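Local coordinates for chitin elicitor-binding protein (Oryza sativa subsp. japonica, PDB 5JCD) that binds chitin oligosaccharides through its LysM-containing extracellular region and helps rice perceive fungal chitin and trigger defence responses, at residues N23-Y27 and G28-A32; G77-D80 and R81-Y85; D91-D94 and A95-R98; A103-Y107 and Q108-A112; K153-T157 and S158-A162. One frame throughout, in Å; residues are numbered along the deposited sequence.

Contact 1 (N23-Y27 and G28-A32); sequences NATTY and GNLVA
T26 meets N29 at the start of helix 27-34 and caps it. The motif is an N-cap at a strand-to-helix junction, where the short strand 25-26 runs straight into the helix, in a strand-helix-helix-strand unit that resembles a LysM. T26 OG1 accepts from N29 N at 3.2 Å, with a nearly straight N-H...O angle of 163°. A chi1 of 66° makes this possible: it folds OG1 between the backbone N and the carbonyl carbon, facing the start of the helix. The hydroxyl accepts this hydrogen bond from the backbone and weakly donates its own hydrogen to N29 OD1.

The inner side is packed tightly. L30 N donates to T26 O at 3.2 Å, close to the line of the carbonyl. L30 CG sits 3.6 Å from that same T26 O. Next along the chain, V31 N bonds to Y27 O at 2.9 Å. The Y27 ring turns away from the helix into the core, against L42 and L43 of helix 39-45 and V58 of strand 57-58. L30 also reaches L42 and V58, so the first turn sits on an apolar layer.

The outer side is looser. N29 is exposed, and its side chain is held by the weak bond to T26. T25 CG2 comes no nearer than 4.2 Å to L30 CG. N23, just upstream, binds chitin, but the cap itself is structural packing away from the sugar. One close approach remains: T25 OG1, anti to the backbone N (chi1 178°), still comes within 3.1 Å of N29 CB.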
loop_
_atom_site.group_PDB
_atom_site.type_symbol
_atom_site.label_atom_id
_atom_site.label_comp_id
_atom_site.label_asym_id
_atom_site.label_seq_id
_atom_site.Cartn_x
_atom_site.Cartn_y
_atom_site.Cartn_z
ATOM N N ASN A 23 10.476 11.806 2.347
ATOM C CA ASN A 23 11.479 12.791 1.950
ATOM C C ASN A 23 11.437 13.078 0.473
ATOM O O ASN A 23 10.698 12.433 -0.265
ATOM C CB ASN A 23 12.880 12.305 2.301
ATOM C CG ASN A 23 13.053 12.092 3.775
ATOM O OD1 ASN A 23 12.396 12.757 4.579
ATOM N ND2 ASN A 23 13.938 11.164 4.151
ATOM N N ALA A 24 12.240 14.055 0.056
ATOM C CA ALA A 24 12.459 14.332 -1.352
ATOM C C ALA A 24 13.231 13.156 -1.882
ATOM O O ALA A 24 14.173 12.680 -1.244
ATOM C CB ALA A 24 13.269 15.637 -1.539
ATOM N N THR A 25 12.809 12.651 -3.026
ATOM C CA THR A 25 13.473 11.494 -3.603
ATOM C C THR A 25 13.210 11.524 -5.104
ATOM O O THR A 25 12.805 12.553 -5.659
ATOM C CB THR A 25 12.980 10.160 -2.965
ATOM O OG1 THR A 25 13.625 9.046 -3.589
ATOM C CG2 THR A 25 11.498 9.995 -3.120
ATOM N N THR A 26 13.418 10.401 -5.766
ATOM C CA THR A 26 13.159 10.341 -7.195
ATOM C C THR A 26 12.427 9.052 -7.525
ATOM O O THR A 26 12.445 8.107 -6.732
ATOM C CB THR A 26 14.493 10.341 -7.967
ATOM O OG1 THR A 26 15.200 9.128 -7.669
ATOM C CG2 THR A 26 15.365 11.538 -7.561
ATOM N N TYR A 27 11.842 8.985 -8.719
ATOM C CA TYR A 27 11.191 7.753 -9.164
ATOM C C TYR A 27 12.159 6.577 -9.149
ATOM O O TYR A 27 11.782 5.487 -8.720
ATOM C CB TYR A 27 10.490 7.937 -10.529
ATOM C CG TYR A 27 9.110 8.604 -10.407
ATOM C CD1 TYR A 27 8.971 9.978 -10.296
ATOM C CD2 TYR A 27 7.951 7.834 -10.377
ATOM C CE1 TYR A 27 7.707 10.571 -10.162
ATOM C CE2 TYR A 27 6.702 8.408 -10.243
ATOM C CZ TYR A 27 6.588 9.778 -10.126
ATOM O OH TYR A 27 5.338 10.348 -10.007
ATOM N N GLY A 28 13.408 6.806 -9.557
ATOM C CA GLY A 28 14.432 5.764 -9.560
ATOM C C GLY A 28 14.664 5.147 -8.194
ATOM O O GLY A 28 14.792 3.928 -8.068
ATOM N N ASN A 29 14.729 5.988 -7.161
ATOM C CA ASN A 29 14.883 5.490 -5.795
ATOM C C ASN A 29 13.696 4.683 -5.280
ATOM O O ASN A 29 13.856 3.703 -4.541
ATOM C CB ASN A 29 15.142 6.634 -4.833
ATOM C CG ASN A 29 16.558 7.084 -4.859
ATOM O OD1 ASN A 29 16.844 8.268 -5.011
ATOM N ND2 ASN A 29 17.472 6.140 -4.717
ATOM N N LEU A 30 12.503 5.129 -5.647
ATOM C CA LEU A 30 11.280 4.445 -5.265
ATOM C C LEU A 30 11.280 3.065 -5.909
ATOM O O LEU A 30 10.999 2.064 -5.252
ATOM C CB LEU A 30 10.058 5.278 -5.694
ATOM C CG LEU A 30 9.814 6.521 -4.837
ATOM C CD1 LEU A 30 8.677 7.402 -5.365
ATOM C CD2 LEU A 30 9.494 6.054 -3.444
ATOM N N VAL A 31 11.634 3.020 -7.189
ATOM C CA VAL A 31 11.759 1.754 -7.908
ATOM C C VAL A 31 12.691 0.824 -7.156
ATOM O O VAL A 31 12.427 -0.372 -7.047
ATOM C CB VAL A 31 12.284 1.947 -9.337
ATOM C CG1 VAL A 31 12.597 0.597 -9.980
ATOM C CG2 VAL A 31 11.287 2.731 -10.165
ATOM N N ALA A 32 13.780 1.394 -6.645
ATOM C CA ALA A 32 14.761 0.646 -5.868
ATOM C C ALA A 32 14.280 0.219 -4.472
ATOM O O ALA A 32 14.405 -0.949 -4.107
ATOM C CB ALA A 32 16.062 1.444 -5.757
#

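Contact 2 (G77-D80 and R81-Y85); sequences GQSD and RLPIY
S79 and L82 face each other because chi1 of S79, 59°, folds OG back between its backbone N and carbonyl carbon, toward the L82 carbonyl. S79 OG donates to L82 O. The modelled 2.4 Å between S79 OG and L82 O is very short, so the exact length is doubtful. The peptide after L82 is cis, and P83 CD lies 3.7 Å from S79 OG. The turn is tight: D80 is the centre of an inverse gamma turn.

D80 has its CG anti to the backbone N (chi1 -169°). This sets OD1 alongside the base of R81, 3.8 Å from R81 CG. The charged ends do not pair, as D80 OD1 stays 5.1 Å from R81 NE. The carboxylate and guanidinium planes are 71° apart. D80 OD2 instead makes a salt bridge to R69, and R81 makes a cation-pi contact with W129.

The turn links two sheets. Strand 76-79 belongs to the large mixed sheet, beside strands 63-72 and 133-134. Strand 84-86 opens the LysM unit of residues 84-129 and pairs with strand 127-129, whose W129 NE1 also bonds to S79 O.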
loop_
_atom_site.group_PDB
_atom_site.type_symbol
_atom_site.label_atom_id
_atom_site.label_comp_id
_atom_site.label_asym_id
_atom_site.label_seq_id
_atom_site.Cartn_x
_atom_site.Cartn_y
_atom_site.Cartn_z
ATOM N N GLY A 77 -4.808 -10.417 1.299
ATOM C CA GLY A 77 -3.963 -10.126 0.161
ATOM C C GLY A 77 -2.732 -9.369 0.634
ATOM O O GLY A 77 -2.853 -8.408 1.371
ATOM N N GLN A 78 -1.549 -9.790 0.210
ATOM C CA GLN A 78 -0.313 -9.120 0.602
ATOM C C GLN A 78 0.564 -8.920 -0.612
ATOM O O GLN A 78 0.516 -9.720 -1.538
ATOM C CB GLN A 78 0.443 -9.960 1.645
ATOM C CG GLN A 78 -0.396 -10.203 2.891
ATOM C CD GLN A 78 0.121 -11.331 3.726
ATOM O OE1 GLN A 78 0.549 -12.361 3.202
ATOM N NE2 GLN A 78 0.124 -11.132 5.042
ATOM N N SER A 79 1.355 -7.855 -0.615
ATOM C CA SER A 79 2.329 -7.649 -1.680
ATOM C C SER A 79 3.248 -8.879 -1.678
ATOM O O SER A 79 3.677 -9.353 -0.628
ATOM C CB SER A 79 3.107 -6.350 -1.445
ATOM O OG SER A 79 3.794 -6.364 -0.206
ATOM N N ASP A 80 3.503 -9.428 -2.854
ATOM C CA ASP A 80 4.012 -10.793 -2.969
ATOM C C ASP A 80 5.518 -10.943 -2.691
ATOM O O ASP A 80 6.343 -10.879 -3.606
ATOM C CB ASP A 80 3.660 -11.312 -4.350
ATOM C CG ASP A 80 3.901 -12.794 -4.501
ATOM O OD1 ASP A 80 4.207 -13.471 -3.507
ATOM O OD2 ASP A 80 3.734 -13.281 -5.629
ATOM N N ARG A 81 5.854 -11.166 -1.425
ATOM C CA ARG A 81 7.244 -11.287 -0.953
ATOM C C ARG A 81 8.111 -10.072 -1.274
ATOM O O ARG A 81 9.324 -10.133 -1.157
ATOM C CB ARG A 81 7.896 -12.596 -1.424
ATOM C CG ARG A 81 7.108 -13.837 -1.015
ATOM C CD ARG A 81 7.195 -14.066 0.486
ATOM N NE ARG A 81 6.112 -14.906 1.003
ATOM C CZ ARG A 81 6.154 -15.555 2.167
ATOM N NH1 ARG A 81 7.237 -15.479 2.937
ATOM N NH2 ARG A 81 5.118 -16.286 2.559
ATOM N N LEU A 82 7.465 -8.974 -1.660
ATOM C CA LEU A 82 8.101 -7.679 -1.887
ATOM C C LEU A 82 7.183 -6.635 -1.296
ATOM O O LEU A 82 5.985 -6.895 -1.136
ATOM C CB LEU A 82 8.252 -7.422 -3.380
ATOM C CG LEU A 82 9.288 -8.309 -4.059
ATOM C CD1 LEU A 82 9.151 -8.263 -5.576
ATOM C CD2 LEU A 82 10.677 -7.853 -3.618
ATOM N N PRO A 83 7.724 -5.459 -0.939
ATOM C CA PRO A 83 9.129 -5.070 -0.987
ATOM C C PRO A 83 9.942 -5.662 0.168
ATOM O O PRO A 83 9.375 -6.149 1.144
ATOM C CB PRO A 83 9.062 -3.554 -0.851
ATOM C CG PRO A 83 7.866 -3.315 -0.051
ATOM C CD PRO A 83 6.881 -4.366 -0.425
ATOM N N ILE A 84 11.263 -5.614 0.037
ATOM C CA ILE A 84 12.176 -6.104 1.073
ATOM C C ILE A 84 12.801 -4.937 1.820
ATOM O O ILE A 84 13.308 -4.000 1.199
ATOM C CB ILE A 84 13.285 -6.959 0.438
ATOM C CG1 ILE A 84 12.744 -8.357 0.174
ATOM C CG2 ILE A 84 14.515 -7.038 1.336
ATOM C CD1 ILE A 84 12.123 -8.941 1.391
ATOM N N TYR A 85 12.758 -4.981 3.150
ATOM C CA TYR A 85 13.376 -3.909 3.929
ATOM C C TYR A 85 14.540 -4.403 4.787
ATOM O O TYR A 85 14.404 -5.352 5.573
ATOM C CB TYR A 85 12.345 -3.193 4.808
ATOM C CG TYR A 85 12.929 -2.010 5.529
ATOM C CD1 TYR A 85 12.969 -0.757 4.931
ATOM C CD2 TYR A 85 13.481 -2.150 6.802
ATOM C CE1 TYR A 85 13.524 0.329 5.592
ATOM C CE2 TYR A 85 14.031 -1.080 7.468
ATOM C CZ TYR A 85 14.055 0.160 6.869
ATOM O OH TYR A 85 14.610 1.222 7.558
#

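Contact 3 (D91-D94 and A95-R98); sequences DGLD and AIAR
D91 lies across the end of I96, the two side chains crossing at about a right angle. D91 CB is 3.9 Å from I96 CD1, and D91 CG and OD2 each lie 3.9 Å from I96 CG1. This is the start of the first helix of a LysM unit, the beta-alpha-alpha-beta fold. D91 to A95 probably belong to the chitin-binding site, by similarity to relatives. D91 OD2 is satisfied elsewhere, by Y85 OH and Q88 N. With an alanine in place of D91, Y85 OH and Q88 N would probably lose their shared acceptor, and I96 CG1 would lose the carboxylate group beside it.

G92 is the N-cap residue. Without a side chain, it takes part through its carbonyl: I96 N donates to G92 O at 2.8 Å. The next residue follows suit, A97 N to L93 O, also 2.8 Å. L93 turns into the core toward Y107 and I110 of the second helix, and its CD2 is 4.5 Å from I96 CD1.

On the outer side D94 and R98 are modelled as a salt bridge, but the atoms are too close and its geometry is doubtful. The backbone pair is firmer: R98 N bonds to D94 O at 3.0 Å, from 35° above the carbonyl plane, while R98 CG rests 3.2 Å from the same D94 O.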
loop_
_atom_site.group_PDB
_atom_site.type_symbol
_atom_site.label_atom_id
_atom_site.label_comp_id
_atom_site.label_asym_id
_atom_site.label_seq_id
_atom_site.Cartn_x
_atom_site.Cartn_y
_atom_site.Cartn_z
ATOM N N ASP A 91 16.641 1.123 13.978
ATOM C CA ASP A 91 15.291 0.926 13.475
ATOM C C ASP A 91 14.486 0.128 14.471
ATOM O O ASP A 91 15.037 -0.676 15.221
ATOM C CB ASP A 91 15.292 0.165 12.151
ATOM C CG ASP A 91 15.332 1.079 10.955
ATOM O OD1 ASP A 91 15.189 2.305 11.132
ATOM O OD2 ASP A 91 15.490 0.573 9.829
ATOM N N GLY A 92 13.181 0.383 14.493
ATOM C CA GLY A 92 12.216 -0.426 15.215
ATOM C C GLY A 92 11.082 -0.735 14.258
ATOM O O GLY A 92 10.762 0.086 13.396
ATOM N N LEU A 93 10.462 -1.898 14.430
ATOM C CA LEU A 93 9.413 -2.368 13.540
ATOM C C LEU A 93 8.334 -1.304 13.401
ATOM O O LEU A 93 7.868 -1.021 12.304
ATOM C CB LEU A 93 8.793 -3.638 14.101
ATOM C CG LEU A 93 9.605 -4.902 13.840
ATOM C CD1 LEU A 93 8.832 -6.117 14.304
ATOM C CD2 LEU A 93 10.057 -5.038 12.375
ATOM N N ASP A 94 7.966 -0.706 14.525
ATOM C CA ASP A 94 6.920 0.310 14.570
ATOM C C ASP A 94 7.332 1.582 13.841
ATOM O O ASP A 94 6.506 2.228 13.212
ATOM C CB ASP A 94 6.580 0.640 16.017
ATOM C CG ASP A 94 5.341 1.498 16.149
ATOM O OD1 ASP A 94 4.234 0.939 16.006
ATOM O OD2 ASP A 94 5.471 2.717 16.427
ATOM N N ALA A 95 8.596 1.968 13.965
ATOM C CA ALA A 95 9.087 3.134 13.241
ATOM C C ALA A 95 9.195 2.848 11.733
ATOM O O ALA A 95 8.962 3.723 10.909
ATOM C CB ALA A 95 10.427 3.579 13.791
ATOM N N ILE A 96 9.556 1.625 11.374
ATOM C CA ILE A 96 9.614 1.233 9.976
ATOM C C ILE A 96 8.211 1.248 9.367
ATOM O O ILE A 96 7.979 1.863 8.335
ATOM C CB ILE A 96 10.185 -0.173 9.836
ATOM C CG1 ILE A 96 11.663 -0.187 10.264
ATOM C CG2 ILE A 96 10.001 -0.671 8.382
ATOM C CD1 ILE A 96 12.214 -1.565 10.597
ATOM N N ALA A 97 7.284 0.594 10.050
ATOM C CA ALA A 97 5.898 0.560 9.675
ATOM C C ALA A 97 5.322 1.969 9.475
ATOM O O ALA A 97 4.720 2.267 8.434
ATOM C CB ALA A 97 5.102 -0.202 10.739
ATOM N N ARG A 98 5.538 2.843 10.454
ATOM C CA ARG A 98 4.915 4.166 10.447
ATOM C C ARG A 98 5.657 5.244 9.667
ATOM O O ARG A 98 5.037 6.081 9.023
ATOM C CB ARG A 98 4.692 4.650 11.874
ATOM C CG ARG A 98 3.781 3.763 12.670
ATOM C CD ARG A 98 3.423 4.389 13.999
ATOM N NE ARG A 98 2.018 4.143 14.290
ATOM C CZ ARG A 98 1.583 3.043 14.877
ATOM N NH1 ARG A 98 2.458 2.115 15.235
ATOM N NH2 ARG A 98 0.286 2.867 15.106
#

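Contact 4 (A103-Y107 and Q108-A112); sequences AFVTY and QEIAA
T106 and E109 set the backbone here: the extended chain up to T106 turns into helix 107-113, and I110 N donates to T106 O at 3.0 Å. The two residues form a capping box. T106 OG1 accepts from E109 N at 3.1 Å. In return E109 OE1 accepts from T106 N at 3.0 Å, met from 42° above the carboxylate plane. An extended E109 chain brings OE1 back to the backbone. A water also donates to E109 OE1 and to F104 O. With T106 N that makes two donors on OE1. E109 OE2 has a further partner in the backbone N of N2.

On one flank Q108 lies flat over the Y107 ring. Ring and amide planes are 18° apart and stacked. Q108 OE1 sits 3.2 Å above the ring plane of Y107, over its centre. Q108 CG adds a CH-pi contact, 4.3 Å from the Y107 ring centroid. A bend at chi2 (88°) folds the Q108 chain over the ring. If Y107 were a serine, the Q108 amide would lose the face it lies on and would probably be free to turn, with a gap opened beside L93.

On the other flank V105 CG2 packs 3.5 Å from I110 CG1, the side chains at about a right angle. Helix 107-113 is the second helix of the LysM unit of residues 84-129. Y107 and I110 both rest on L93 of helix 93-100, I110 also touches A97 there, and I130, just past strand 127-129, lies against I110.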
loop_
_atom_site.group_PDB
_atom_site.type_symbol
_atom_site.label_atom_id
_atom_site.label_comp_id
_atom_site.label_asym_id
_atom_site.label_seq_id
_atom_site.Cartn_x
_atom_site.Cartn_y
_atom_site.Cartn_z
ATOM N N ALA A 103 2.430 3.617 7.732
ATOM C CA ALA A 103 1.552 2.769 8.545
ATOM C C ALA A 103 0.539 1.969 7.705
ATOM O O ALA A 103 -0.538 1.628 8.199
ATOM C CB ALA A 103 0.829 3.590 9.629
ATOM N N PHE A 104 0.890 1.644 6.458
ATOM C CA PHE A 104 0.055 0.730 5.673
ATOM C C PHE A 104 0.050 -0.652 6.295
ATOM O O PHE A 104 -0.850 -1.446 6.042
ATOM C CB PHE A 104 0.491 0.638 4.199
ATOM C CG PHE A 104 0.001 1.769 3.357
ATOM C CD1 PHE A 104 -1.360 2.031 3.256
ATOM C CD2 PHE A 104 0.891 2.560 2.648
ATOM C CE1 PHE A 104 -1.835 3.086 2.475
ATOM C CE2 PHE A 104 0.428 3.619 1.872
ATOM C CZ PHE A 104 -0.938 3.877 1.782
ATOM N N VAL A 105 1.082 -0.953 7.078
ATOM C CA VAL A 105 1.098 -2.164 7.889
ATOM C C VAL A 105 1.367 -1.813 9.350
ATOM O O VAL A 105 1.957 -0.769 9.640
ATOM C CB VAL A 105 2.189 -3.133 7.430
ATOM C CG1 VAL A 105 1.989 -3.487 5.961
ATOM C CG2 VAL A 105 3.575 -2.523 7.650
ATOM N N THR A 106 0.968 -2.687 10.272
ATOM C CA THR A 106 1.381 -2.532 11.674
ATOM C C THR A 106 2.617 -3.357 11.946
ATOM O O THR A 106 2.965 -4.246 11.161
ATOM C CB THR A 106 0.315 -3.023 12.635
ATOM O OG1 THR A 106 0.176 -4.438 12.471
ATOM C CG2 THR A 106 -1.002 -2.358 12.348
ATOM N N TYR A 107 3.279 -3.082 13.066
ATOM C CA TYR A 107 4.501 -3.827 13.404
ATOM C C TYR A 107 4.172 -5.284 13.679
ATOM O O TYR A 107 4.991 -6.176 13.427
ATOM C CB TYR A 107 5.261 -3.167 14.575
ATOM C CG TYR A 107 4.566 -3.311 15.912
ATOM C CD1 TYR A 107 4.663 -4.484 16.651
ATOM C CD2 TYR A 107 3.807 -2.272 16.430
ATOM C CE1 TYR A 107 4.018 -4.618 17.863
ATOM C CE2 TYR A 107 3.155 -2.393 17.639
ATOM C CZ TYR A 107 3.265 -3.571 18.353
ATOM O OH TYR A 107 2.628 -3.709 19.563
ATOM N N GLN A 108 2.952 -5.521 14.161
ATOM C CA GLN A 108 2.433 -6.874 14.343
ATOM C C GLN A 108 2.389 -7.630 13.015
ATOM O O GLN A 108 2.820 -8.782 12.935
ATOM C CB GLN A 108 1.010 -6.839 14.905
ATOM C CG GLN A 108 0.820 -6.248 16.294
ATOM C CD GLN A 108 0.609 -4.744 16.280
ATOM O OE1 GLN A 108 1.179 -4.035 15.460
ATOM N NE2 GLN A 108 -0.264 -4.261 17.154
ATOM N N GLU A 109 1.877 -6.978 11.970
ATOM C CA GLU A 109 1.828 -7.600 10.647
ATOM C C GLU A 109 3.215 -7.836 10.114
ATOM O O GLU A 109 3.466 -8.847 9.477
ATOM C CB GLU A 109 1.005 -6.771 9.648
ATOM C CG GLU A 109 -0.476 -6.828 9.927
ATOM C CD GLU A 109 -1.245 -5.730 9.232
ATOM O OE1 GLU A 109 -0.625 -4.718 8.838
ATOM O OE2 GLU A 109 -2.482 -5.848 9.142
ATOM N N ILE A 110 4.117 -6.888 10.337
ATOM C CA ILE A 110 5.495 -7.133 9.935
ATOM C C ILE A 110 6.066 -8.287 10.755
ATOM O O ILE A 110 6.895 -9.054 10.275
ATOM C CB ILE A 110 6.378 -5.894 10.089
ATOM C CG1 ILE A 110 5.738 -4.715 9.359
ATOM C CG2 ILE A 110 7.788 -6.184 9.569
ATOM C CD1 ILE A 110 6.560 -3.467 9.398
ATOM N N ALA A 111 5.595 -8.417 11.992
ATOM C CA ALA A 111 6.053 -9.492 12.854
ATOM C C ALA A 111 5.585 -10.859 12.341
ATOM O O ALA A 111 6.403 -11.758 12.102
ATOM C CB ALA A 111 5.601 -9.259 14.295
ATOM N N ALA A 112 4.277 -11.001 12.142
ATOM C CA ALA A 112 3.721 -12.274 11.685
ATOM C C ALA A 112 4.290 -12.712 10.336
ATOM O O ALA A 112 4.616 -13.883 10.150
ATOM C CB ALA A 112 2.204 -12.194 11.614
HETATM O O HOH W 1 -1.902 -4.188 6.232
#

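Contact 5 (K153-T157 and S158-A162); sequences KGENT and SAIAA. With NAG (2-acetamido-2-deoxy-beta-D-glucopyranose), chain D.
N156 turns the two ends of its side-chain amide to different tasks. OD1 faces the helix and accepts from A159 N at 2.7 Å, an N-cap bond with an N-H...O angle of 165°. ND2 is bonded covalently to NAG C1 at 1.5 Å, so the same amide carries an N-linked sugar. A chi1 of 56° tucks CG between the backbone N and the carbonyl carbon, which presents OD1 to the first turn. The sugar leans toward A159, whose CB is 3.7 Å from NAG O5.

E155 and I160 cross at about a right angle on another side of the turn. E155 OE1 lies 3.8 Å from I160 CD1. That oxygen accepts from G152 N and is hydrogen-bonded to Y149 OH, which helps to hold the carboxylate in place. In the backbone, I160 N donates to N156 O at 3.1 Å. T157 turns its side chain away from the helix, and its OG1 bonds to E168.

The turn starts the first helix of the LysM unit that holds helices 157-163 and 168-174. G154 and S158 bind chitin. I160 and A161 pack on L171 of helix 168-174, T157 on L172 of the same helix, and both T157 and I160 touch L183 in the loop before strand 188-193.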
loop_
_atom_site.group_PDB
_atom_site.type_symbol
_atom_site.label_atom_id
_atom_site.label_comp_id
_atom_site.label_asym_id
_atom_site.label_seq_id
_atom_site.Cartn_x
_atom_site.Cartn_y
_atom_site.Cartn_z
ATOM N N LYS A 153 -6.106 14.703 6.383
ATOM C CA LYS A 153 -6.819 15.522 7.354
ATOM C C LYS A 153 -7.902 16.370 6.699
ATOM O O LYS A 153 -7.655 17.070 5.720
ATOM C CB LYS A 153 -5.829 16.412 8.114
ATOM C CG LYS A 153 -6.339 17.797 8.486
ATOM C CD LYS A 153 -5.585 18.347 9.695
ATOM C CE LYS A 153 -5.998 17.623 10.988
ATOM N NZ LYS A 153 -7.080 18.339 11.756
ATOM N N GLY A 154 -9.100 16.315 7.277
ATOM C CA GLY A 154 -10.228 17.078 6.789
ATOM C C GLY A 154 -10.959 16.361 5.670
ATOM O O GLY A 154 -11.958 16.850 5.199
ATOM N N GLU A 155 -10.490 15.183 5.270
ATOM C CA GLU A 155 -11.154 14.437 4.212
ATOM C C GLU A 155 -12.431 13.700 4.656
ATOM O O GLU A 155 -12.610 13.359 5.827
ATOM C CB GLU A 155 -10.171 13.471 3.534
ATOM C CG GLU A 155 -9.119 14.201 2.684
ATOM C CD GLU A 155 -8.053 13.303 2.035
ATOM O OE1 GLU A 155 -8.000 12.077 2.294
ATOM O OE2 GLU A 155 -7.239 13.851 1.259
ATOM N N ASN A 156 -13.321 13.476 3.699
ATOM C CA ASN A 156 -14.539 12.720 3.936
ATOM C C ASN A 156 -14.692 11.583 2.909
ATOM O O ASN A 156 -14.065 11.597 1.854
ATOM C CB ASN A 156 -15.765 13.643 3.949
ATOM C CG ASN A 156 -15.904 14.464 2.675
ATOM O OD1 ASN A 156 -16.282 13.935 1.626
ATOM N ND2 ASN A 156 -15.637 15.775 2.778
ATOM N N THR A 157 -15.525 10.604 3.219
ATOM C CA THR A 157 -15.648 9.424 2.375
ATOM C C THR A 157 -16.314 9.754 1.045
ATOM O O THR A 157 -16.086 9.080 0.040
ATOM C CB THR A 157 -16.448 8.313 3.098
ATOM O OG1 THR A 157 -17.653 8.872 3.631
ATOM C CG2 THR A 157 -15.650 7.762 4.262
ATOM N N SER A 158 -17.128 10.804 1.045
ATOM C CA SER A 158 -17.800 11.244 -0.160
ATOM C C SER A 158 -16.795 11.720 -1.184
ATOM O O SER A 158 -16.771 11.239 -2.316
ATOM C CB SER A 158 -18.807 12.355 0.143
ATOM O OG SER A 158 -19.539 12.688 -1.025
ATOM N N ALA A 159 -15.956 12.667 -0.788
ATOM C CA ALA A 159 -14.985 13.224 -1.721
ATOM C C ALA A 159 -13.926 12.197 -2.118
ATOM O O ALA A 159 -13.438 12.213 -3.242
ATOM C CB ALA A 159 -14.344 14.445 -1.153
ATOM N N ILE A 160 -13.570 11.308 -1.194
ATOM C CA ILE A 160 -12.589 10.282 -1.501
ATOM C C ILE A 160 -13.157 9.316 -2.543
ATOM O O ILE A 160 -12.507 9.012 -3.526
ATOM C CB ILE A 160 -12.150 9.524 -0.227
ATOM C CG1 ILE A 160 -11.292 10.427 0.680
ATOM C CG2 ILE A 160 -11.385 8.266 -0.586
ATOM C CD1 ILE A 160 -11.107 9.864 2.086
ATOM N N ALA A 161 -14.372 8.838 -2.316
ATOM C CA ALA A 161 -15.021 7.945 -3.259
ATOM C C ALA A 161 -15.124 8.589 -4.630
ATOM O O ALA A 161 -14.780 7.967 -5.631
ATOM C CB ALA A 161 -16.400 7.553 -2.759
ATOM N N ALA A 162 -15.557 9.847 -4.666
ATOM C CA ALA A 162 -15.770 10.527 -5.942
ATOM C C ALA A 162 -14.470 10.694 -6.684
ATOM O O ALA A 162 -14.410 10.441 -7.882
ATOM C CB ALA A 162 -16.448 11.885 -5.749
HETATM C C1 NAG D . -15.864 16.587 1.591
HETATM C C2 NAG D . -16.971 17.617 1.849
HETATM C C3 NAG D . -17.137 18.549 0.651
HETATM C C4 NAG D . -15.812 19.272 0.446
HETATM C C5 NAG D . -14.751 18.218 0.150
HETATM C C6 NAG D . -13.371 18.824 -0.154
HETATM C C7 NAG D . -18.515 16.830 3.499
HETATM C C8 NAG D . -19.699 15.961 3.811
HETATM N N2 NAG D . -18.212 16.965 2.211
HETATM O O3 NAG D . -18.215 19.444 0.851
HETATM O O4 NAG D . -15.871 20.221 -0.599
HETATM O O5 NAG D . -14.674 17.286 1.221
HETATM O O6 NAG D . -12.781 19.476 0.960
HETATM O O7 NAG D . -17.862 17.377 4.397
#

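How the contacts relate
Contacts 1, 3, 4 and 5 all start a helix; contact 2 is a turn between strands. Threonine caps contacts 1 and 4, a glycosylated asparagine caps contact 5, and a glycine holds the N-cap position of contact 3. Contact 4 alone has a capping box and a stacked amide. Contacts 3 and 4 belong to one LysM unit and touch, with A97 CB against V105 O. Contact 2 leads into that unit and meets contact 3 where Y85 CE2 packs on I96 CD1. Contacts 1 and 5 are farther from the chain centre than contact 2, their centres about 28 Å apart. Each is partly buried; the helix starts turn L30, L93, I110 and I160 inward, while contact 2 buries S79.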